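Local coordinates for glutamine amidotransferase domain-containing protein (Thermotoga maritima, PDB 1O1Y) that probably releases ammonia from glutamine for transfer to an acceptor, as expected of a glutamine amidotransferase with a flavodoxin-like fold, at residues 31-35 with 36-40; 42-46 with 47-51; 70-73 with 74-77; 201-204 with 205-209. All coordinates share one frame; numbering follows the deposited sequence. Where two conformers were deposited one is given.

Contact 1 (31-35 with 36-40). With SO4 (sulfate ion), chain G; SO4 (sulfate ion), chain B.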
loop_
_atom_site.group_PDB
_atom_site.type_symbol
_atom_site.label_atom_id
_atom_site.label_comp_id
_atom_site.label_asym_id
_atom_site.label_seq_id
_atom_site.Cartn_x
_atom_site.Cartn_y
_atom_site.Cartn_z
ATOM N N ASP A 31 3.451 14.141 2.702
ATOM C CA ASP A 31 2.902 15.463 2.600
ATOM C C ASP A 31 1.673 15.607 3.525
ATOM O O ASP A 31 1.521 16.619 4.222
ATOM C CB ASP A 31 2.475 15.739 1.161
ATOM C CG ASP A 31 3.657 15.664 0.170
ATOM O OD1 ASP A 31 4.755 16.160 0.520
ATOM O OD2 ASP A 31 3.534 15.171 -0.961
ATOM N N ILE A 32 0.813 14.603 3.491
ATOM C CA ILE A 32 -0.363 14.611 4.355
ATOM C C ILE A 32 0.010 14.567 5.823
ATOM O O ILE A 32 -0.554 15.308 6.627
ATOM C CB ILE A 32 -1.312 13.497 4.001
ATOM C CG1 ILE A 32 -1.871 13.705 2.603
ATOM C CG2 ILE A 32 -2.435 13.422 5.056
ATOM C CD1 ILE A 32 -2.584 12.510 2.052
ATOM N N PHE A 33 0.961 13.719 6.187
ATOM C CA PHE A 33 1.368 13.612 7.592
ATOM C C PHE A 33 1.946 14.918 8.019
ATOM O O PHE A 33 1.678 15.412 9.120
ATOM C CB PHE A 33 2.402 12.491 7.780
ATOM C CG PHE A 33 1.915 11.107 7.495
ATOM C CD1 PHE A 33 0.573 10.793 7.237
ATOM C CD2 PHE A 33 2.851 10.067 7.492
ATOM C CE1 PHE A 33 0.181 9.483 6.938
ATOM C CE2 PHE A 33 2.450 8.756 7.215
ATOM C CZ PHE A 33 1.126 8.453 6.948
ATOM N N ARG A 34 2.760 15.529 7.154
ATOM C CA ARG A 34 3.323 16.810 7.502
ATOM C C ARG A 34 2.252 17.922 7.672
ATOM O O ARG A 34 2.349 18.732 8.587
ATOM C CB ARG A 34 4.405 17.248 6.485
ATOM C CG ARG A 34 5.712 16.490 6.701
ATOM C CD ARG A 34 6.845 16.879 5.722
ATOM N NE ARG A 34 7.944 15.881 5.709
ATOM C CZ ARG A 34 8.880 15.761 6.667
ATOM N NH1 ARG A 34 8.873 16.553 7.738
ATOM N NH2 ARG A 34 9.836 14.846 6.555
ATOM N N GLU A 35 1.294 17.946 6.764
ATOM C CA GLU A 35 0.172 18.904 6.781
ATOM C C GLU A 35 -0.568 18.818 8.107
ATOM O O GLU A 35 -0.958 19.834 8.653
ATOM C CB GLU A 35 -0.761 18.599 5.616
ATOM C CG GLU A 35 -0.168 19.151 4.319
ATOM C CD GLU A 35 -0.730 18.562 3.029
ATOM O OE1 GLU A 35 -1.871 18.057 3.055
ATOM O OE2 GLU A 35 -0.013 18.646 1.970
ATOM N N LYS A 36 -0.696 17.603 8.634
ATOM C CA LYS A 36 -1.448 17.362 9.878
ATOM C C LYS A 36 -0.575 17.281 11.111
ATOM O O LYS A 36 -1.079 17.018 12.215
ATOM C CB LYS A 36 -2.211 16.088 9.750
ATOM C CG LYS A 36 -3.261 16.090 8.665
ATOM C CD LYS A 36 -4.020 14.777 8.737
ATOM C CE LYS A 36 -4.982 14.534 7.586
ATOM N NZ LYS A 36 -6.019 15.602 7.405
ATOM N N ASN A 37 0.719 17.590 10.969
ATOM C CA ASN A 37 1.703 17.418 12.068
ATOM C C ASN A 37 1.595 16.012 12.706
ATOM O O ASN A 37 1.793 15.857 13.908
ATOM C CB ASN A 37 1.572 18.459 13.151
ATOM C CG ASN A 37 2.114 19.813 12.721
ATOM O OD1 ASN A 37 1.389 20.641 12.150
ATOM N ND2 ASN A 37 3.385 20.051 12.996
ATOM N N TRP A 38 1.294 15.016 11.904
ATOM C CA TRP A 38 1.459 13.645 12.366
ATOM C C TRP A 38 2.953 13.258 12.391
ATOM O O TRP A 38 3.659 13.464 11.422
ATOM C CB TRP A 38 0.717 12.686 11.484
ATOM C CG TRP A 38 -0.749 12.797 11.549
ATOM C CD1 TRP A 38 -1.478 13.605 12.363
ATOM C CD2 TRP A 38 -1.692 11.975 10.854
ATOM N NE1 TRP A 38 -2.819 13.388 12.170
ATOM C CE2 TRP A 38 -2.988 12.389 11.263
ATOM C CE3 TRP A 38 -1.587 10.949 9.904
ATOM C CZ2 TRP A 38 -4.159 11.819 10.762
ATOM C CZ3 TRP A 38 -2.755 10.375 9.409
ATOM C CH2 TRP A 38 -4.033 10.821 9.847
ATOM N N SER A 39 3.411 12.703 13.505
ATOM C CA SER A 39 4.780 12.143 13.580
ATOM C C SER A 39 4.822 10.863 12.763
ATOM O O SER A 39 3.821 10.156 12.621
ATOM C CB SER A 39 5.142 11.829 15.028
ATOM O OG SER A 39 5.189 13.011 15.767
ATOM N N PHE A 40 5.988 10.578 12.192
ATOM C CA PHE A 40 6.191 9.282 11.543
ATOM C C PHE A 40 7.636 8.810 11.627
ATOM O O PHE A 40 8.600 9.623 11.635
ATOM C CB PHE A 40 5.669 9.273 10.097
ATOM C CG PHE A 40 6.326 10.279 9.200
ATOM C CD1 PHE A 40 7.336 9.885 8.330
ATOM C CD2 PHE A 40 5.927 11.620 9.226
ATOM C CE1 PHE A 40 7.961 10.810 7.505
ATOM C CE2 PHE A 40 6.542 12.571 8.404
ATOM C CZ PHE A 40 7.566 12.161 7.536
HETATM S S SO4 G . 5.768 22.238 11.295
HETATM O O1 SO4 G . 5.295 22.456 9.933
HETATM O O2 SO4 G . 4.741 22.605 12.275
HETATM O O3 SO4 G . 6.946 23.058 11.539
HETATM O O4 SO4 G . 6.072 20.824 11.431
HETATM S S SO4 B . 4.138 12.110 19.443
HETATM O O1 SO4 B . 4.887 12.990 18.535
HETATM O O2 SO4 B . 3.066 11.472 18.653
HETATM O O3 SO4 B . 3.620 12.904 20.551
HETATM O O4 SO4 B . 5.056 11.137 20.031
#
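Phe-33, on the last turn of helix 28-35, is flanked by two aromatic residues beyond the helix end, Trp-38 and Phe-40, and the three form an aromatic cluster. Its CD1 comes to 3.4 Å from Trp-38 CE3, the Phe-33 and six-membered indole rings inclined at 35°. Phe-33 CD2, across the ring from CD1, meets Phe-40 CD2 at 3.9 Å. Phe-40 CG stands between its backbone N and carbonyl carbon (chi1 60°), which brings the ring back toward Phe-33 and Arg-34; its CZ lies over one face of the Arg-34 guanidinium, 3.7 Å from NH2, the two planes nearly perpendicular. The chain reverses through a Schellman motif with Asn-37, at positive phi, as the C-prime residue: Trp-38 N binds Phe-33 O at 2.8 Å and Asn-37 N binds Arg-34 O at 3.1 Å. Lys-36 runs beside Ile-32, CE against CG2, and its NZ pairs with Glu-234, while Glu-35 bridges to Lys-226 and Arg-230. Asn-37 ND2 and Ser-39 OG each donate a hydrogen bond to a separate sulfate, probably from the crystallisation liquor. Thus aromatic carbon packs on Val-15 of strand 14-18, while helix 211-237 is met by both salt bridges and the apolar Ile-32 and Trp-38.

Contact 2 (42-46 with 47-51)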
loop_
_atom_site.group_PDB
_atom_site.type_symbol
_atom_site.label_atom_id
_atom_site.label_comp_id
_atom_site.label_asym_id
_atom_site.label_seq_id
_atom_site.Cartn_x
_atom_site.Cartn_y
_atom_site.Cartn_z
ATOM N N TYR A 42 10.135 5.986 9.736
ATOM C CA TYR A 42 10.357 4.932 8.758
ATOM C C TYR A 42 11.067 3.777 9.484
ATOM O O TYR A 42 11.983 3.980 10.293
ATOM C CB TYR A 42 11.245 5.394 7.607
ATOM C CG TYR A 42 10.508 6.115 6.501
ATOM C CD1 TYR A 42 10.622 7.475 6.337
ATOM C CD2 TYR A 42 9.734 5.400 5.583
ATOM C CE1 TYR A 42 9.978 8.119 5.325
ATOM C CE2 TYR A 42 9.069 6.032 4.581
ATOM C CZ TYR A 42 9.207 7.385 4.426
ATOM O OH TYR A 42 8.540 8.007 3.427
ATOM N N LEU A 43 10.658 2.576 9.169
ATOM C CA LEU A 43 11.362 1.355 9.599
ATOM C C LEU A 43 11.862 0.655 8.321
ATOM O O LEU A 43 11.077 0.118 7.571
ATOM C CB LEU A 43 10.459 0.430 10.378
ATOM C CG LEU A 43 11.141 -0.847 10.897
ATOM C CD1 LEU A 43 12.201 -0.546 11.934
ATOM C CD2 LEU A 43 10.083 -1.791 11.444
ATOM N N ASP A 44 13.158 0.724 8.087
ATOM C CA ASP A 44 13.791 0.123 6.909
ATOM C C ASP A 44 14.376 -1.208 7.326
ATOM O O ASP A 44 15.557 -1.331 7.671
ATOM C CB ASP A 44 14.857 1.036 6.345
ATOM C CG ASP A 44 14.241 2.257 5.678
ATOM O OD1 ASP A 44 14.350 3.368 6.230
ATOM O OD2 ASP A 44 13.603 2.159 4.627
ATOM N N THR A 45 13.513 -2.208 7.312
ATOM C CA THR A 45 13.904 -3.526 7.779
ATOM C C THR A 45 15.012 -4.160 6.937
ATOM O O THR A 45 15.805 -4.896 7.500
ATOM C CB THR A 45 12.724 -4.497 7.823
ATOM O OG1 THR A 45 12.042 -4.467 6.574
ATOM C CG2 THR A 45 11.679 -4.013 8.885
ATOM N N PRO A 46 15.099 -3.902 5.630
ATOM C CA PRO A 46 16.223 -4.490 4.872
ATOM C C PRO A 46 17.561 -3.990 5.316
ATOM O O PRO A 46 18.585 -4.631 5.053
ATOM C CB PRO A 46 15.910 -4.105 3.422
ATOM C CG PRO A 46 14.475 -3.871 3.431
ATOM C CD PRO A 46 14.202 -3.152 4.735
ATOM N N LYS A 47 17.587 -2.877 6.031
ATOM C CA LYS A 47 18.813 -2.374 6.621
ATOM C C LYS A 47 19.144 -2.957 7.979
ATOM O O LYS A 47 20.096 -2.524 8.613
ATOM C CB LYS A 47 18.745 -0.870 6.768
ATOM C CG LYS A 47 18.633 -0.167 5.455
ATOM C CD LYS A 47 18.795 1.301 5.688
ATOM C CE LYS A 47 18.466 2.103 4.467
ATOM N NZ LYS A 47 19.142 3.433 4.584
ATOM N N GLY A 48 18.353 -3.926 8.430
ATOM C CA GLY A 48 18.505 -4.480 9.759
ATOM C C GLY A 48 17.793 -3.708 10.861
ATOM O O GLY A 48 17.965 -4.010 12.049
ATOM N N GLU A 49 17.012 -2.702 10.497
ATOM C CA GLU A 49 16.363 -1.879 11.502
ATOM C C GLU A 49 15.251 -2.661 12.201
ATOM O O GLU A 49 14.552 -3.441 11.579
ATOM C CB GLU A 49 15.803 -0.602 10.880
ATOM C CG GLU A 49 16.898 0.389 10.511
ATOM C CD GLU A 49 16.357 1.693 9.942
ATOM O OE1 GLU A 49 15.105 1.935 9.943
ATOM O OE2 GLU A 49 17.204 2.493 9.489
ATOM N N LYS A 50 15.140 -2.454 13.508
ATOM C CA LYS A 50 14.022 -2.961 14.307
ATOM C C LYS A 50 13.292 -1.789 14.934
ATOM O O LYS A 50 13.788 -0.655 14.944
ATOM C CB LYS A 50 14.509 -3.891 15.415
ATOM C CG LYS A 50 15.474 -4.970 14.948
ATOM C CD LYS A 50 14.771 -6.066 14.210
ATOM C CE LYS A 50 15.704 -7.279 14.024
ATOM N NZ LYS A 50 14.940 -8.543 13.765
ATOM N N LEU A 51 12.121 -2.063 15.500
ATOM C CA LEU A 51 11.307 -0.994 16.061
ATOM C C LEU A 51 12.129 -0.136 17.012
ATOM O O LEU A 51 12.874 -0.671 17.838
ATOM C CB LEU A 51 10.167 -1.588 16.871
ATOM C CG LEU A 51 9.049 -2.229 16.089
ATOM C CD1 LEU A 51 8.152 -2.989 17.030
ATOM C CD2 LEU A 51 8.288 -1.165 15.322
HETATM O O HOH W 1 14.611 4.627 9.984
HETATM O O HOH W 2 15.007 -5.752 10.103
#
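Glu-49 reaches back to Asp-44, and its OE1 accepts the Asp-44 backbone N-H at 2.9 Å in a nearly straight bond (170°), met from above the carboxylate plane. With CG anti to the carbonyl carbon (chi1 -73°) and the chain extended beyond it, the Glu-49 side chain lies alongside that of Asp-44, OE1 at 4.1 Å from OD1. This closeness of like charges is probably eased by Arg-19, which pairs with Asp-44 OD2. Leu-43 is also tightly packed, its CD1 3.4 Å from Lys-50 O, with CD2 near Leu-51 CD2. The turn itself is closed by Lys-47 N to Asp-44 O and Gly-48 N to Thr-45 O, at 3.0 and 2.9 Å. Its loose part is the exposed tip at Lys-47 and Gly-48, where the extended Lys-47 chain leads away. Water fills in at both ends of the contact: one joins Tyr-42 O to Glu-49 OE1 at 2.7 Å from each, and a second spans Thr-45 O and Glu-49 O. The turn leaves the end of edge strand 39-43: Leu-43 and Leu-51 pack between Leu-16 of strand 14-18 and Leu-85 of helix 78-92, while Thr-45 and Pro-46 rest on Phe-78 of that helix.

Contact 3 (70-73 with 74-77)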
loop_
_atom_site.group_PDB
_atom_site.type_symbol
_atom_site.label_atom_id
_atom_site.label_comp_id
_atom_site.label_asym_id
_atom_site.label_seq_id
_atom_site.Cartn_x
_atom_site.Cartn_y
_atom_site.Cartn_z
ATOM N N ALA A 70 6.056 -12.771 -1.379
ATOM C CA ALA A 70 5.540 -13.018 -0.044
ATOM C C ALA A 70 6.060 -14.292 0.601
ATOM O O ALA A 70 5.995 -14.403 1.800
ATOM C CB ALA A 70 3.993 -13.045 -0.074
ATOM N N TYR A 71 6.538 -15.276 -0.167
ATOM C CA TYR A 71 7.072 -16.505 0.368
ATOM C C TYR A 71 8.589 -16.515 0.332
ATOM O O TYR A 71 9.182 -17.573 0.478
ATOM C CB TYR A 71 6.579 -17.712 -0.440
ATOM C CG TYR A 71 5.070 -17.811 -0.427
ATOM C CD1 TYR A 71 4.324 -17.446 -1.537
ATOM C CD2 TYR A 71 4.404 -18.208 0.714
ATOM C CE1 TYR A 71 2.929 -17.513 -1.512
ATOM C CE2 TYR A 71 2.989 -18.299 0.752
ATOM C CZ TYR A 71 2.280 -17.939 -0.374
ATOM O OH TYR A 71 0.940 -18.002 -0.358
ATOM N N GLU A 72 9.219 -15.366 0.113
ATOM C CA GLU A 72 10.675 -15.366 -0.082
ATOM C C GLU A 72 11.446 -14.982 1.189
ATOM O O GLU A 72 12.421 -14.223 1.138
ATOM C CB GLU A 72 11.044 -14.454 -1.236
ATOM C CG GLU A 72 10.528 -14.967 -2.569
ATOM C CD GLU A 72 11.160 -14.235 -3.751
ATOM O OE1 GLU A 72 11.740 -14.913 -4.578
ATOM O OE2 GLU A 72 11.095 -12.984 -3.839
ATOM N N GLU A 73 11.035 -15.551 2.324
ATOM C CA GLU A 73 11.708 -15.251 3.588
ATOM C C GLU A 73 13.154 -15.698 3.670
ATOM O O GLU A 73 13.931 -15.065 4.379
ATOM C CB GLU A 73 10.981 -15.873 4.791
ATOM C CG GLU A 73 9.657 -15.204 5.045
ATOM C CD GLU A 73 8.485 -16.101 4.698
ATOM O OE1 GLU A 73 8.487 -16.673 3.558
ATOM O OE2 GLU A 73 7.588 -16.222 5.585
ATOM N N GLU A 74 13.542 -16.766 2.971
ATOM C CA GLU A 74 14.938 -17.227 2.985
ATOM C C GLU A 74 15.836 -16.249 2.234
ATOM O O GLU A 74 16.907 -15.944 2.686
ATOM C CB GLU A 74 15.082 -18.668 2.447
ATOM C CG GLU A 74 14.706 -19.665 3.540
ATOM C CD GLU A 74 14.900 -21.123 3.222
ATOM O OE1 GLU A 74 15.222 -21.493 2.059
ATOM O OE2 GLU A 74 14.774 -21.917 4.203
ATOM N N LYS A 75 15.368 -15.746 1.098
ATOM C CA LYS A 75 16.085 -14.721 0.325
ATOM C C LYS A 75 16.131 -13.394 1.061
ATOM O O LYS A 75 17.125 -12.713 1.011
ATOM C CB LYS A 75 15.379 -14.469 -0.999
ATOM C CG LYS A 75 16.109 -14.743 -2.241
ATOM C CD LYS A 75 15.491 -13.951 -3.368
ATOM C CE LYS A 75 15.777 -14.478 -4.724
ATOM N NZ LYS A 75 14.864 -13.818 -5.723
ATOM N N TYR A 76 15.033 -13.032 1.717
ATOM C CA TYR A 76 14.826 -11.735 2.369
ATOM C C TYR A 76 14.439 -11.976 3.838
ATOM O O TYR A 76 13.266 -11.901 4.176
ATOM C CB TYR A 76 13.718 -10.938 1.642
ATOM C CG TYR A 76 14.000 -10.760 0.142
ATOM C CD1 TYR A 76 15.019 -9.929 -0.300
ATOM C CD2 TYR A 76 13.269 -11.447 -0.821
ATOM C CE1 TYR A 76 15.285 -9.797 -1.644
ATOM C CE2 TYR A 76 13.507 -11.284 -2.143
ATOM C CZ TYR A 76 14.546 -10.483 -2.559
ATOM O OH TYR A 76 14.836 -10.327 -3.892
ATOM N N PRO A 77 15.398 -12.301 4.684
ATOM C CA PRO A 77 15.086 -12.653 6.078
ATOM C C PRO A 77 14.369 -11.554 6.876
ATOM O O PRO A 77 13.667 -11.892 7.839
ATOM C CB PRO A 77 16.456 -12.946 6.687
ATOM C CG PRO A 77 17.350 -13.234 5.573
ATOM C CD PRO A 77 16.843 -12.462 4.402
HETATM O O HOH W 3 11.680 -18.566 1.565
HETATM O O HOH W 4 13.008 -11.443 -5.575
#
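Glu-72 carries most of this surface alpha-turn, a single helical turn in which it meets Lys-75 through charge and Tyr-76 through its backbone, its side chain and a water. The ionic part is a long salt bridge, Glu-72 OE1 to Lys-75 NZ at 3.5 Å; the two extended chains lie side by side. Among the hydrogen bonds, the one that closes the alpha-turn runs from Tyr-76 N to Glu-72 O at 2.9 Å, the donor nearly along the C=O axis. Glu-72 OE2 also accepts from Gly-69 N, a second anchor. Water adds two bridges. One accepts from Lys-75 NZ, donates to Glu-72 OE2, both at 3.0 Å, and lies 2.7 Å from Tyr-76 OH, joining all three side-chain ends; the other spans Tyr-71 O and Glu-74 N. The remaining contacts are van der Waals or weakly polar. Glu-72 OE2 sits in the plane of the Tyr-76 ring at its edge, 3.4 Å from CE2, with the carboxylate turned 60° to the ring. Tyr-76 CG stands anti to its carbonyl carbon (chi1 -55°), which lays the ring along Glu-72, CD2 at 3.8 Å from CB, while Lys-75 CB covers one ring face toward the rim. Pro-77, with no N-H to donate, meets Glu-73 O through its CA-H instead, CA to O 3.2 Å. The turn belongs to the loop between strand 60-63 and helix 78-92: one conformer of Glu-73 lies on Leu-79 and Phe-83 of that helix, Ala-70 O binds Lys-108 of helix 102-109, and Tyr-71 OH binds Val-114 N in strand 114-116.

Contact 4 (201-204 with 205-209)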
loop_
_atom_site.group_PDB
_atom_site.type_symbol
_atom_site.label_atom_id
_atom_site.label_comp_id
_atom_site.label_asym_id
_atom_site.label_seq_id
_atom_site.Cartn_x
_atom_site.Cartn_y
_atom_site.Cartn_z
ATOM N N LYS A 201 13.836 3.363 -14.841
ATOM C CA LYS A 201 13.967 3.795 -16.207
ATOM C C LYS A 201 14.270 2.621 -17.141
ATOM O O LYS A 201 13.693 2.549 -18.210
ATOM C CB LYS A 201 15.106 4.813 -16.266
ATOM C CG LYS A 201 15.577 5.220 -17.617
ATOM C CD LYS A 201 16.394 6.530 -17.551
ATOM C CE LYS A 201 16.495 7.196 -18.935
ATOM N NZ LYS A 201 17.293 8.478 -18.933
ATOM N N ASP A 202 15.176 1.709 -16.759
ATOM C CA ASP A 202 15.526 0.599 -17.671
ATOM C C ASP A 202 14.434 -0.462 -17.752
ATOM O O ASP A 202 14.200 -1.031 -18.798
ATOM C CB ASP A 202 16.852 -0.039 -17.275
ATOM C CG ASP A 202 17.995 0.903 -17.413
ATOM O OD1 ASP A 202 17.889 1.875 -18.205
ATOM O OD2 ASP A 202 19.065 0.741 -16.785
ATOM N N GLU A 203 13.763 -0.730 -16.653
ATOM C CA GLU A 203 12.628 -1.642 -16.654
ATOM C C GLU A 203 11.500 -1.106 -17.518
ATOM O O GLU A 203 10.884 -1.855 -18.285
ATOM C CB GLU A 203 12.095 -1.886 -15.237
ATOM C CG GLU A 203 10.779 -2.687 -15.206
ATOM C CD GLU A 203 10.191 -2.920 -13.811
ATOM O OE1 GLU A 203 9.124 -3.586 -13.711
ATOM O OE2 GLU A 203 10.768 -2.405 -12.818
ATOM N N LEU A 204 11.209 0.192 -17.368
ATOM C CA LEU A 204 10.234 0.827 -18.224
ATOM C C LEU A 204 10.648 0.754 -19.698
ATOM O O LEU A 204 9.813 0.439 -20.528
ATOM C CB LEU A 204 9.971 2.279 -17.790
ATOM C CG LEU A 204 9.247 2.385 -16.453
ATOM C CD1 LEU A 204 9.208 3.823 -16.001
ATOM C CD2 LEU A 204 7.846 1.854 -16.535
ATOM N N GLU A 205 11.926 0.992 -20.011
ATOM C CA GLU A 205 12.407 0.891 -21.393
ATOM C C GLU A 205 12.244 -0.540 -21.909
ATOM O O GLU A 205 11.777 -0.738 -23.031
ATOM C CB GLU A 205 13.888 1.313 -21.583
ATOM C CG GLU A 205 14.167 2.787 -21.427
ATOM C CD GLU A 205 15.655 3.137 -21.559
ATOM O OE1 GLU A 205 16.494 2.227 -21.713
ATOM O OE2 GLU A 205 15.983 4.352 -21.511
ATOM N N LYS A 206 12.642 -1.523 -21.103
ATOM C CA LYS A 206 12.587 -2.947 -21.486
ATOM C C LYS A 206 11.146 -3.322 -21.870
ATOM O O LYS A 206 10.922 -3.962 -22.908
ATOM C CB LYS A 206 13.021 -3.869 -20.337
ATOM C CG LYS A 206 13.051 -5.360 -20.695
ATOM C CD LYS A 206 13.884 -6.161 -19.665
ATOM C CE LYS A 206 13.615 -7.678 -19.714
ATOM N NZ LYS A 206 14.589 -8.358 -20.590
ATOM N N LYS A 207 10.214 -2.831 -21.077
ATOM C CA LYS A 207 8.788 -3.144 -21.217
ATOM C C LYS A 207 8.070 -2.174 -22.184
ATOM O O LYS A 207 6.881 -2.310 -22.433
ATOM C CB LYS A 207 8.127 -3.149 -19.874
ATOM C CG LYS A 207 8.655 -4.299 -18.981
ATOM C CD LYS A 207 8.035 -4.371 -17.617
ATOM C CE LYS A 207 8.591 -5.641 -16.876
ATOM N NZ LYS A 207 8.323 -5.634 -15.412
ATOM N N LYS A 208 8.824 -1.221 -22.713
ATOM C CA LYS A 208 8.322 -0.246 -23.674
ATOM C C LYS A 208 7.095 0.508 -23.124
ATOM O O LYS A 208 6.076 0.663 -23.787
ATOM C CB LYS A 208 8.091 -0.914 -25.044
ATOM C CG LYS A 208 9.365 -1.522 -25.634
ATOM C CD LYS A 208 9.193 -2.082 -27.072
ATOM C CE LYS A 208 8.221 -3.263 -27.093
ATOM N NZ LYS A 208 8.055 -3.776 -28.492
ATOM N N ILE A 209 7.209 0.981 -21.883
ATOM C CA ILE A 209 6.157 1.750 -21.216
ATOM C C ILE A 209 6.622 3.203 -21.212
ATOM O O ILE A 209 7.758 3.500 -20.815
ATOM C CB ILE A 209 5.928 1.223 -19.780
ATOM C CG1 ILE A 209 5.431 -0.215 -19.832
ATOM C CG2 ILE A 209 4.939 2.068 -18.987
ATOM C CD1 ILE A 209 5.282 -0.859 -18.452
#
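Leu-204 and Ile-209 meet where a Schellman motif ends helix 201-206, their side chains crossing at about a right angle. Leu-204 CD2 rests 3.8 Å from Ile-209 CG2, the branch anti to the Ile-209 backbone N. Lys-208, at positive phi, reverses the chain: its N bonds to Glu-205 O, and Ile-209 N reaches back to Leu-204 O at 3.0 Å in a nearly straight bond (175°), so the apolar pair is held from the backbone side as well. Glu-203 and Lys-207, one turn apart, run obliquely to one another and form a salt bridge. Glu-203 CG is anti to its backbone N (chi1 172°); Lys-207 CD and CE pass Glu-203 CG on the way to its carboxylate. Lys-201 and Glu-205 lie side by side, Lys-201 NZ 5.0 Å from Glu-205 OE2. Asp-202 also runs alongside Glu-205, its OD1 3.8 Å from Glu-205 OE1, a like-charge approach. Ile-123 of strand 122-123 lies against Glu-203, Lys-207 and Ile-209, and Leu-214 of helix 211-237 meets the Leu-204 and Ile-209 pair. Lys-207 NZ has a second partner in Glu-121, and Trp-149 NE1 binds Glu-203 OE1; that oxygen takes Lys-207 NZ on its anti side at 2.8 Å, 23° out of the carboxylate plane.

How the contacts relate
The four contacts come in series along the chain. Contacts 1 and 2 share strand 39-43, the edge strand of the large mixed sheet, at its start and its end, their centres 21 Å apart. Contact 1 turns helix 28-35 into this strand within the beta-alpha-beta unit begun by strand 14-18. Contacts 2 and 3 have the closest centres, 15 Å apart, with about 7 Å between nearest atoms, and both lean on helix 78-92. Contact 4 closes helix 201-206 beside strand 122-123, the other outermost strand, 34 Å from contact 1 centre to centre. Helix 211-237 touches both contacts 1 and 4, linking the two distant ends of the fold.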